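Local coordinates for Cwp19 (Clostridioides difficile, PDB 5OQ3), which probably hydrolyses glycosidic bonds through the TIM-barrel glycoside hydrolase domain contained in this chain, part of a longer S-layer-associated protein, at residues A[358-362]-A[377-381]. Residues are numbered along the deposited sequence; the frame is centred on the assembly and turned at random.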
loop_
_atom_site.group_PDB
_atom_site.type_symbol
_atom_site.label_atom_id
_atom_site.label_comp_id
_atom_site.label_asym_id
_atom_site.label_seq_id
_atom_site.Cartn_x
_atom_site.Cartn_y
_atom_site.Cartn_z
ATOM N N GLY A 358 11.276 7.154 9.706
ATOM C CA GLY A 358 11.974 6.363 8.722
ATOM C C GLY A 358 11.379 6.457 7.344
ATOM O O GLY A 358 10.733 7.476 7.058
ATOM N N SER A 359 11.622 5.448 6.504
ATOM C CA SER A 359 11.354 5.481 5.076
ATOM C C SER A 359 10.875 4.104 4.603
ATOM O O SER A 359 11.246 3.069 5.192
ATOM C CB SER A 359 12.606 5.809 4.279
ATOM O OG SER A 359 13.066 7.138 4.480
ATOM N N MET A 360 10.120 4.140 3.501
ATOM C CA MET A 360 9.787 2.975 2.709
ATOM C C MET A 360 10.144 3.259 1.282
ATOM O O MET A 360 9.833 4.306 0.791
ATOM C CB MET A 360 8.303 2.589 2.841
ATOM C CG MET A 360 7.787 2.383 4.251
ATOM S SD MET A 360 6.426 1.204 4.276
ATOM C CE MET A 360 6.412 0.795 5.988
ATOM N N TYR A 361 10.842 2.326 0.635
ATOM C CA TYR A 361 11.405 2.512 -0.701
ATOM C C TYR A 361 10.537 1.781 -1.750
ATOM O O TYR A 361 10.359 0.564 -1.652
ATOM C CB TYR A 361 12.838 1.958 -0.785
ATOM C CG TYR A 361 13.766 2.823 0.042
ATOM C CD1 TYR A 361 14.383 3.925 -0.524
ATOM C CD2 TYR A 361 14.023 2.568 1.376
ATOM C CE1 TYR A 361 15.221 4.725 0.213
ATOM C CE2 TYR A 361 14.858 3.386 2.127
ATOM C CZ TYR A 361 15.446 4.473 1.531
ATOM O OH TYR A 361 16.281 5.315 2.236
ATOM N N PHE A 362 10.101 2.524 -2.746
ATOM C CA PHE A 362 9.424 1.963 -3.906
ATOM C C PHE A 362 10.391 1.875 -5.060
ATOM O O PHE A 362 10.677 2.913 -5.639
ATOM C CB PHE A 362 8.165 2.733 -4.303
ATOM C CG PHE A 362 7.253 1.867 -5.136
ATOM C CD1 PHE A 362 7.384 1.802 -6.531
ATOM C CD2 PHE A 362 6.398 0.968 -4.515
ATOM C CE1 PHE A 362 6.603 0.955 -7.271
ATOM C CE2 PHE A 362 5.623 0.097 -5.270
ATOM C CZ PHE A 362 5.735 0.095 -6.646
ATOM N N LEU A 377 22.234 3.739 0.045
ATOM C CA LEU A 377 21.540 3.252 1.224
ATOM C C LEU A 377 22.517 2.716 2.272
ATOM O O LEU A 377 22.337 2.987 3.456
ATOM C CB LEU A 377 20.451 2.231 0.859
ATOM C CG LEU A 377 19.070 2.866 0.599
ATOM C CD1 LEU A 377 19.116 3.929 -0.474
ATOM C CD2 LEU A 377 18.043 1.793 0.268
ATOM N N LYS A 378 23.559 1.995 1.853
ATOM C CA LYS A 378 24.590 1.578 2.815
ATOM C C LYS A 378 25.146 2.777 3.570
ATOM O O LYS A 378 25.313 2.727 4.789
ATOM C CB LYS A 378 25.743 0.830 2.136
ATOM C CG LYS A 378 25.438 -0.628 1.901
ATOM C CD LYS A 378 26.641 -1.382 1.343
ATOM C CE LYS A 378 26.188 -2.499 0.419
ATOM N NZ LYS A 378 27.324 -3.195 -0.241
ATOM N N SER A 379 25.423 3.864 2.861
ATOM C CA SER A 379 25.985 5.046 3.532
ATOM C C SER A 379 24.969 5.714 4.515
ATOM O O SER A 379 25.350 6.250 5.554
ATOM C CB SER A 379 26.540 6.024 2.511
ATOM O OG SER A 379 25.503 6.632 1.808
ATOM N N LEU A 380 23.676 5.635 4.213
ATOM C CA LEU A 380 22.665 6.154 5.127
ATOM C C LEU A 380 22.466 5.262 6.337
ATOM O O LEU A 380 22.108 5.769 7.397
ATOM C CB LEU A 380 21.334 6.268 4.385
ATOM C CG LEU A 380 21.287 7.332 3.301
ATOM C CD1 LEU A 380 20.053 7.160 2.433
ATOM C CD2 LEU A 380 21.332 8.727 3.907
ATOM N N TYR A 381 22.654 3.951 6.178
ATOM C CA TYR A 381 22.237 2.999 7.189
ATOM C C TYR A 381 23.323 2.225 7.919
ATOM O O TYR A 381 23.031 1.346 8.740
ATOM C CB TYR A 381 21.211 2.050 6.560
ATOM C CG TYR A 381 19.953 2.734 6.070
ATOM C CD1 TYR A 381 19.418 3.832 6.745
ATOM C CD2 TYR A 381 19.273 2.287 4.938
ATOM C CE1 TYR A 381 18.240 4.457 6.336
ATOM C CE2 TYR A 381 18.098 2.898 4.520
ATOM C CZ TYR A 381 17.572 3.988 5.217
ATOM O OH TYR A 381 16.414 4.582 4.779
HETATM O O HOH W 1 15.424 6.447 6.516
#
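Y361 and Y381 meet through their phenol oxygens. Y361 OH lies 2.6 Å from Y381 OH, a short hydrogen bond in which either hydroxyl could be the donor. Y381 OH sits at the edge of the Y361 ring, in its plane, whereas Y361 OH approaches the Y381 ring obliquely. The two side chains approach from opposite directions, one from the strand and one from the last turn of the helix, and together they bridge segments whose axes come no closer than 12.6 Å.

A water extends the polar link. It lies in the plane of the Y381 ring, 2.7 Å from Y381 OH, and donates a longer bond to S359 OG at 3.2 Å. Y381 OH therefore has two polar partners, which should restrict its hydroxyl rotation, while S359 OG is also hydrogen-bonded to Q324 OE1 on the adjacent strand.

Apolar contact centres on the Y361 ring. L377 CD2 stands 3.9 Å from the centroid of the Y361 ring and only 10° off the normal, the geometry of a CH-pi contact over one face. Y361 CG lies beside the backbone N and anti to the carbonyl carbon (chi1 -69°), which tips the ring back along the strand toward Y381 OH. Y361 CE2 also packs against Y381 CE2 at 4.1 Å. More peripherally, L380 CD1 lies 4.2 Å from Y361 OH.

This contact joins strand 356-361, the eighth of the TIM barrel, to the last helix of the modelled chain, 371-381, on the outside of the barrel; segment 377-381 runs nearly antiparallel to 358-361, at 161° between their axes. Helix 343-350 borders the same layer, with V347 touching both Y361 and L380, while Y381 reaches R28 on the first strand, 27-32, beside which the eighth strand closes the barrel.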